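Local coordinates for chloride intracellular channel exc-4 (Caenorhabditis elegans, PDB 2YV9), which may insert into membranes to form chloride channels and is required to regulate the lumen size of the growing excretory canal, at residues G211-H216 and H220-I225; T227-A232 and K267-P272; I244-K249 and L254-R259. All coordinates share one frame; numbering follows the deposited sequence.

Interaction 1 of 3, residues G211-H216 and H220-I225; sequences GFDIPH and HLWAYI
Trp222 reaches from helix 219-228 to the loop 211-216 edge first, and its NE1-H is shared by two carbonyl oxygens near the indole plane. Ile214 O accepts at 3.2 Å from NE1, with the donor standing well above its carbonyl plane; Pro215 O, 3.1 Å from NE1, takes a weak second bond. Farther along the same edge, Asp213 turns its carboxylate 83° to the indole, with OD1 3.8 Å from Trp222 CZ2. The His216 ring lies obliquely to the indole, and its NE2-H points almost straight (175°) at Asp213 OD2, 2.8 Å away, which it meets from above the carboxylate plane. Ile214 divides its branches among the apolar partners. With CG1 beside the backbone N (chi1 -72°), CD1 meets Ile225 CD1 tip to tip, while CG2 crosses Leu221 at about a right angle, 3.6 Å from its CD2. Arg203 forms a salt bridge with Asp213 OD1, tying this loop of the all-helical GST-type domain back to helix 190-210. The buried indole N-H is thus satisfied by two bent bonds, and Arg203 and His216 together would probably keep Asp213 ionised.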
# COMPACT_ATOMS: atom_id res chain seq x y z
N GLY A 211 23.75 7.09 -17.20
CA GLY A 211 24.87 7.89 -17.71
C GLY A 211 25.01 9.27 -17.08
O GLY A 211 25.45 10.21 -17.73
N PHE A 212 24.71 9.39 -15.78
CA PHE A 212 24.80 10.67 -15.11
C PHE A 212 24.92 10.47 -13.60
O PHE A 212 24.53 9.44 -13.06
CB PHE A 212 23.59 11.56 -15.48
CG PHE A 212 22.30 11.19 -14.77
CD1 PHE A 212 21.97 11.78 -13.54
CD2 PHE A 212 21.41 10.28 -15.32
CE1 PHE A 212 20.81 11.46 -12.87
CE2 PHE A 212 20.24 9.95 -14.66
CZ PHE A 212 19.91 10.56 -13.45
N ASP A 213 25.50 11.48 -12.94
CA ASP A 213 25.56 11.53 -11.48
C ASP A 213 24.70 12.72 -11.05
O ASP A 213 24.31 13.58 -11.86
CB ASP A 213 26.99 11.74 -11.01
CG ASP A 213 27.24 11.23 -9.58
OD1 ASP A 213 26.31 10.75 -8.91
OD2 ASP A 213 28.42 11.26 -9.17
N ILE A 214 24.40 12.73 -9.76
CA ILE A 214 23.63 13.83 -9.17
C ILE A 214 24.62 15.00 -9.23
O ILE A 214 25.76 14.83 -8.82
CB ILE A 214 23.21 13.48 -7.73
CG1 ILE A 214 22.12 12.40 -7.68
CG2 ILE A 214 22.76 14.75 -6.96
CD1 ILE A 214 21.86 11.90 -6.31
N PRO A 215 24.23 16.16 -9.83
CA PRO A 215 25.26 17.17 -10.09
C PRO A 215 26.12 17.54 -8.89
O PRO A 215 25.59 17.77 -7.79
CB PRO A 215 24.47 18.35 -10.61
CG PRO A 215 23.26 17.71 -11.30
CD PRO A 215 22.94 16.52 -10.44
N HIS A 216 27.43 17.62 -9.09
CA HIS A 216 28.40 17.79 -8.00
C HIS A 216 28.40 19.20 -7.36
O HIS A 216 28.94 19.41 -6.28
CB HIS A 216 29.79 17.43 -8.55
CG HIS A 216 29.94 15.97 -8.84
ND1 HIS A 216 31.13 15.40 -9.22
CD2 HIS A 216 29.02 14.97 -8.82
CE1 HIS A 216 30.95 14.10 -9.39
NE2 HIS A 216 29.69 13.81 -9.15
N HIS A 220 24.66 21.19 -0.72
CA HIS A 220 23.74 20.94 0.40
C HIS A 220 23.03 19.60 0.20
O HIS A 220 22.84 18.86 1.15
CB HIS A 220 22.74 22.06 0.56
CG HIS A 220 23.33 23.28 1.21
ND1 HIS A 220 24.11 24.17 0.50
CD2 HIS A 220 23.41 23.64 2.50
CE1 HIS A 220 24.57 25.09 1.33
NE2 HIS A 220 24.18 24.78 2.56
N LEU A 221 22.65 19.33 -1.05
CA LEU A 221 22.00 18.05 -1.37
C LEU A 221 22.98 16.93 -1.10
O LEU A 221 22.59 15.88 -0.57
CB LEU A 221 21.57 18.03 -2.81
CG LEU A 221 20.91 16.76 -3.34
CD1 LEU A 221 19.66 16.54 -2.62
CD2 LEU A 221 20.70 16.87 -4.84
N TRP A 222 24.23 17.10 -1.55
CA TRP A 222 25.23 16.04 -1.37
C TRP A 222 25.50 15.86 0.11
O TRP A 222 25.74 14.75 0.60
CB TRP A 222 26.50 16.32 -2.17
CG TRP A 222 26.44 15.77 -3.57
CD1 TRP A 222 26.31 16.44 -4.72
CD2 TRP A 222 26.54 14.39 -3.91
NE1 TRP A 222 26.34 15.57 -5.79
CE2 TRP A 222 26.47 14.29 -5.29
CE3 TRP A 222 26.69 13.23 -3.16
CZ2 TRP A 222 26.51 13.05 -5.94
CZ3 TRP A 222 26.73 12.01 -3.79
CH2 TRP A 222 26.66 11.93 -5.14
N ALA A 223 25.47 16.97 0.87
CA ALA A 223 25.59 16.84 2.30
C ALA A 223 24.45 16.01 2.97
O ALA A 223 24.66 15.25 3.91
CB ALA A 223 25.66 18.21 2.97
N TYR A 224 23.26 16.16 2.44
CA TYR A 224 22.10 15.41 2.89
C TYR A 224 22.25 13.92 2.49
O TYR A 224 21.94 13.01 3.27
CB TYR A 224 20.85 16.05 2.28
CG TYR A 224 19.55 15.37 2.56
CD1 TYR A 224 18.83 15.61 3.74
CD2 TYR A 224 18.98 14.49 1.62
CE1 TYR A 224 17.68 14.98 3.99
CE2 TYR A 224 17.77 13.85 1.89
CZ TYR A 224 17.11 14.14 3.03
OH TYR A 224 15.93 13.54 3.32
N ILE A 225 22.80 13.67 1.31
CA ILE A 225 23.07 12.26 0.93
C ILE A 225 24.13 11.68 1.89
O ILE A 225 24.04 10.55 2.39
CB ILE A 225 23.50 12.18 -0.54
CG1 ILE A 225 22.30 12.56 -1.44
CG2 ILE A 225 24.05 10.76 -0.87
CD1 ILE A 225 22.65 12.91 -2.87

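Interaction 2 of 3, residues T227-A232 and K267-P272; sequences TAYRTA and KTHTIP
Aromatic packing dominates: Tyr229 and His269 form an offset stack, ring centroids 4.5 Å apart and planes only 8° from parallel. The imidazole covers the CD1-CE1 side of the phenol, and the histidine's own backbone lies over the same face toward CD2 and CE2, His269 CA being 3.8 Å from the Tyr229 ring centroid in a CH-pi contact. Tyr229 has CG beside its backbone N (chi1 -63°), which carries the ring across to 267-272. The apolar share is small: Ile271 CD1 approaches Tyr229 CD2 obliquely at 3.8 Å. Here the extended loop that leads into helix 273-280 crosses the end of helix 219-228, in the all-helical domain of the GST fold, where a type I turn from Ala228 to Thr231 reverses the chain. Just ahead of the turn, Thr227 O is gripped from opposite faces, by Arg230 N and by Thr231 OG1. Between the segments, polar contacts run through water. One water donates to Thr268 O at 2.7 Å and bonds Tyr229 OH at 2.8 Å, a hydroxyl that also pairs with His200 ND1. A leucine in place of Tyr229 would probably leave His269 without its flat partner, and this water and His200 without the hydroxyl between them. A second water donates to Tyr229 O at 2.6 Å and bonds His269 ND1 at 2.9 Å, linking the imidazole to the backbone of Tyr229.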
# COMPACT_ATOMS: atom_id res chain seq x y z
N THR A 227 24.57 12.63 4.96
CA THR A 227 23.79 12.38 6.15
C THR A 227 23.11 11.02 6.04
O THR A 227 23.15 10.24 6.96
CB THR A 227 22.83 13.53 6.41
OG1 THR A 227 23.64 14.70 6.65
CG2 THR A 227 21.97 13.24 7.60
N ALA A 228 22.53 10.71 4.89
CA ALA A 228 21.89 9.39 4.70
C ALA A 228 22.86 8.23 5.00
O ALA A 228 22.54 7.27 5.69
CB ALA A 228 21.41 9.26 3.24
N TYR A 229 24.01 8.34 4.40
CA TYR A 229 25.07 7.32 4.44
C TYR A 229 25.71 7.26 5.82
O TYR A 229 26.57 6.41 6.02
CB TYR A 229 26.11 7.64 3.37
CG TYR A 229 25.61 7.62 1.95
CD1 TYR A 229 24.42 6.95 1.59
CD2 TYR A 229 26.40 8.10 0.90
CE1 TYR A 229 24.01 6.89 0.24
CE2 TYR A 229 25.99 8.01 -0.42
CZ TYR A 229 24.78 7.41 -0.73
OH TYR A 229 24.38 7.31 -2.05
N ARG A 230 25.33 8.19 6.72
CA ARG A 230 25.73 8.14 8.15
C ARG A 230 24.56 7.88 9.14
O ARG A 230 24.76 7.90 10.37
CB ARG A 230 26.50 9.43 8.55
CG ARG A 230 27.81 9.66 7.80
CD ARG A 230 28.35 11.05 8.14
NE ARG A 230 29.65 11.35 7.53
CZ ARG A 230 30.30 12.50 7.69
NH1 ARG A 230 29.78 13.48 8.43
NH2 ARG A 230 31.49 12.68 7.11
N THR A 231 23.34 7.65 8.62
CA THR A 231 22.16 7.41 9.41
C THR A 231 21.92 5.89 9.43
O THR A 231 21.65 5.28 8.39
CB THR A 231 20.98 8.09 8.75
OG1 THR A 231 21.19 9.52 8.71
CG2 THR A 231 19.66 7.78 9.47
N ALA A 232 22.07 5.27 10.59
CA ALA A 232 21.94 3.84 10.71
C ALA A 232 20.62 3.37 10.11
O ALA A 232 20.61 2.36 9.43
CB ALA A 232 22.08 3.40 12.21
N LYS A 267 27.52 -2.12 -1.58
CA LYS A 267 26.69 -1.01 -1.24
C LYS A 267 27.55 0.25 -1.36
O LYS A 267 28.36 0.54 -0.46
CB LYS A 267 26.19 -1.08 0.21
CG LYS A 267 25.11 -2.07 0.54
CD LYS A 267 24.45 -1.66 1.86
CE LYS A 267 23.96 -2.84 2.66
NZ LYS A 267 23.55 -2.34 4.01
N THR A 268 27.37 0.98 -2.44
CA THR A 268 28.22 2.13 -2.74
C THR A 268 27.65 3.35 -2.04
O THR A 268 26.66 3.92 -2.49
CB THR A 268 28.28 2.36 -4.26
OG1 THR A 268 28.87 1.22 -4.89
CG2 THR A 268 29.09 3.59 -4.59
N HIS A 269 28.27 3.72 -0.92
CA HIS A 269 27.93 4.89 -0.16
C HIS A 269 29.11 5.84 -0.12
O HIS A 269 29.67 6.07 0.94
CB HIS A 269 27.55 4.48 1.27
CG HIS A 269 26.30 3.69 1.36
ND1 HIS A 269 25.85 3.11 2.52
CD2 HIS A 269 25.37 3.41 0.41
CE1 HIS A 269 24.70 2.51 2.29
NE2 HIS A 269 24.40 2.65 1.01
N THR A 270 29.42 6.39 -1.27
CA THR A 270 30.63 7.16 -1.48
C THR A 270 30.29 8.47 -2.12
O THR A 270 29.68 8.52 -3.17
CB THR A 270 31.54 6.37 -2.41
OG1 THR A 270 31.97 5.20 -1.70
CG2 THR A 270 32.72 7.19 -2.84
N ILE A 271 30.71 9.55 -1.47
CA ILE A 271 30.54 10.89 -1.96
C ILE A 271 31.70 11.27 -2.88
O ILE A 271 32.86 10.96 -2.58
CB ILE A 271 30.57 11.87 -0.75
CG1 ILE A 271 29.51 11.45 0.30
CG2 ILE A 271 30.37 13.31 -1.24
CD1 ILE A 271 28.07 11.37 -0.24
N PRO A 272 31.42 11.93 -4.01
CA PRO A 272 32.56 12.36 -4.83
C PRO A 272 33.57 13.22 -4.05
O PRO A 272 33.21 13.99 -3.13
CB PRO A 272 31.92 13.17 -5.96
CG PRO A 272 30.54 12.60 -6.06
CD PRO A 272 30.13 12.30 -4.64
O HOH W 1 26.43 6.32 -3.65
O HOH W 2 27.35 4.33 4.68

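Interaction 3 of 3, residues I244-K249 and L254-R259; sequences IIHHYK and LFTNQR
Leu254 N donates to Lys249 O over 2.9 Å, a nearly straight bond (169°) that closes the chain back on the last turn of helix 241-251 five residues later. Lys249 carries most of the remaining contact. Its CG sits beside the backbone N, and the chain then bends at chi3 (63°), which sends CE and NZ across the returning segment. The Leu254 side chain crosses this aliphatic run at about a right angle, with CB 3.9 Å from both Lys249 CG and Lys249 CE. At its end Lys249 NZ meets Phe255 O from above the carbonyl plane; the modelled NZ to O separation of 2.5 Å is too short to be trusted as a length, although the pairing of ammonium and carbonyl is plausible. Thr256 fills the angle between two side chains of the helix: its OG1 lies 3.5 Å from Lys249 CE and 3.4 Å from His246 CD2. His246, with CG anti to its backbone N (chi1 -166°), crosses Thr256 at about a right angle and presents the CD2 side of its ring, Thr256 CB lying in the ring plane at the edge. Asn257 takes the N-cap position of the short helix 258-262. Leu254 packs on Val138 of helix 117-140, and His246 on Ile29, so the turn after helix 241-251 sits against both the helical domain and the thioredoxin-like one. The lysine probably brings its positive charge to the Phe255 carbonyl, and the touching Glu260 side chain may help to balance it, while Lys249 O, near the C-terminal end of the helix, accepts from Leu254 N.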
# COMPACT_ATOMS: atom_id res chain seq x y z
N ILE A 244 19.33 -2.89 -6.48
CA ILE A 244 18.65 -1.71 -6.93
C ILE A 244 18.59 -1.75 -8.48
O ILE A 244 17.53 -1.53 -9.07
CB ILE A 244 19.38 -0.41 -6.48
CG1 ILE A 244 19.34 -0.29 -4.94
CG2 ILE A 244 18.69 0.82 -7.13
CD1 ILE A 244 20.27 0.82 -4.31
N ILE A 245 19.73 -2.03 -9.10
CA ILE A 245 19.81 -2.12 -10.58
C ILE A 245 18.84 -3.17 -11.08
O ILE A 245 18.03 -2.91 -11.98
CB ILE A 245 21.24 -2.40 -11.03
CG1 ILE A 245 22.17 -1.23 -10.72
CG2 ILE A 245 21.27 -2.67 -12.52
CD1 ILE A 245 23.63 -1.67 -10.51
N HIS A 246 18.83 -4.34 -10.45
CA HIS A 246 17.96 -5.42 -10.90
C HIS A 246 16.48 -5.12 -10.77
O HIS A 246 15.70 -5.47 -11.62
CB HIS A 246 18.30 -6.69 -10.14
CG HIS A 246 17.70 -7.91 -10.75
ND1 HIS A 246 16.54 -8.49 -10.28
CD2 HIS A 246 18.08 -8.64 -11.83
CE1 HIS A 246 16.25 -9.54 -11.03
NE2 HIS A 246 17.16 -9.65 -11.98
N HIS A 247 16.13 -4.38 -9.71
CA HIS A 247 14.76 -3.99 -9.48
C HIS A 247 14.23 -3.23 -10.69
O HIS A 247 13.15 -3.54 -11.18
CB HIS A 247 14.70 -3.16 -8.17
CG HIS A 247 13.39 -2.50 -7.92
ND1 HIS A 247 12.38 -3.10 -7.19
CD2 HIS A 247 12.94 -1.26 -8.24
CE1 HIS A 247 11.36 -2.25 -7.08
NE2 HIS A 247 11.67 -1.14 -7.72
N TYR A 248 14.99 -2.22 -11.14
CA TYR A 248 14.52 -1.38 -12.25
C TYR A 248 14.66 -2.21 -13.53
O TYR A 248 13.80 -2.12 -14.38
CB TYR A 248 15.26 -0.07 -12.35
CG TYR A 248 14.89 0.86 -11.22
CD1 TYR A 248 13.78 1.67 -11.31
CD2 TYR A 248 15.60 0.84 -10.04
CE1 TYR A 248 13.43 2.49 -10.26
CE2 TYR A 248 15.29 1.65 -9.00
CZ TYR A 248 14.17 2.48 -9.11
OH TYR A 248 13.82 3.26 -8.02
N LYS A 249 15.71 -3.03 -13.62
CA LYS A 249 15.84 -3.85 -14.86
C LYS A 249 14.68 -4.81 -15.03
O LYS A 249 14.14 -4.92 -16.14
CB LYS A 249 17.22 -4.52 -14.96
CG LYS A 249 18.27 -3.51 -15.32
CD LYS A 249 19.66 -4.07 -15.48
CE LYS A 249 19.74 -5.05 -16.60
NZ LYS A 249 21.16 -5.25 -17.04
N LEU A 254 14.87 -5.12 -18.94
CA LEU A 254 16.25 -5.05 -19.46
C LEU A 254 17.05 -6.24 -18.96
O LEU A 254 16.78 -6.79 -17.86
CB LEU A 254 16.98 -3.78 -19.04
CG LEU A 254 16.24 -2.47 -19.16
CD1 LEU A 254 17.10 -1.34 -18.57
CD2 LEU A 254 15.91 -2.20 -20.62
N PHE A 255 18.04 -6.65 -19.75
CA PHE A 255 18.67 -7.95 -19.55
C PHE A 255 19.79 -7.99 -18.52
O PHE A 255 20.74 -7.19 -18.56
CB PHE A 255 19.20 -8.56 -20.85
CG PHE A 255 19.67 -9.98 -20.67
CD1 PHE A 255 18.76 -11.00 -20.48
CD2 PHE A 255 21.02 -10.29 -20.62
CE1 PHE A 255 19.19 -12.31 -20.29
CE2 PHE A 255 21.45 -11.58 -20.42
CZ PHE A 255 20.54 -12.59 -20.25
N THR A 256 19.67 -8.97 -17.62
CA THR A 256 20.66 -9.24 -16.60
C THR A 256 21.32 -10.57 -16.92
O THR A 256 20.70 -11.61 -16.76
CB THR A 256 19.98 -9.35 -15.24
OG1 THR A 256 19.28 -8.13 -14.95
CG2 THR A 256 20.99 -9.68 -14.14
N ASN A 257 22.58 -10.53 -17.37
CA ASN A 257 23.31 -11.77 -17.68
C ASN A 257 23.75 -12.53 -16.42
O ASN A 257 23.48 -12.09 -15.30
CB ASN A 257 24.50 -11.49 -18.63
CG ASN A 257 25.70 -10.84 -17.93
OD1 ASN A 257 25.80 -10.84 -16.70
ND2 ASN A 257 26.62 -10.32 -18.73
N GLN A 258 24.42 -13.66 -16.62
CA GLN A 258 24.90 -14.51 -15.52
C GLN A 258 25.94 -13.83 -14.63
O GLN A 258 26.02 -14.11 -13.43
CB GLN A 258 25.49 -15.80 -16.09
CG GLN A 258 25.70 -16.91 -15.08
CD GLN A 258 26.31 -18.15 -15.71
OE1 GLN A 258 25.63 -19.16 -15.90
NE2 GLN A 258 27.59 -18.06 -16.06
N ARG A 259 26.75 -12.94 -15.22
CA ARG A 259 27.85 -12.28 -14.51
C ARG A 259 27.35 -11.36 -13.39
O ARG A 259 27.68 -11.59 -12.23
CB ARG A 259 28.71 -11.48 -15.50
CG ARG A 259 30.07 -11.06 -14.95
CD ARG A 259 30.84 -10.24 -15.97
NE ARG A 259 30.28 -8.89 -16.12
CZ ARG A 259 30.50 -7.88 -15.27
NH1 ARG A 259 31.26 -8.04 -14.19
NH2 ARG A 259 29.94 -6.70 -15.51

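How the interactions relate
Along the chain interaction 1 comes first; interaction 2 then brings 227-232 together with 267-272, and interaction 3 falls in the intervening stretch. Interactions 1 and 2 share helix 219-228, their centres about 12 Å apart, and touch directly: Pro272 packs on Trp222 and on His216, and Ile271 on Trp222, so the loop before the helix, the helix and the C-terminal segment form one continuous packed region. Interaction 3 stands apart, its centre about 24 Å from that of interaction 1 and 23 Å from that of interaction 2. All three lie in the all-helical C-terminal domain of the GST fold, around helix 190-210, and not in the N-terminal domain thought to rearrange for membrane insertion.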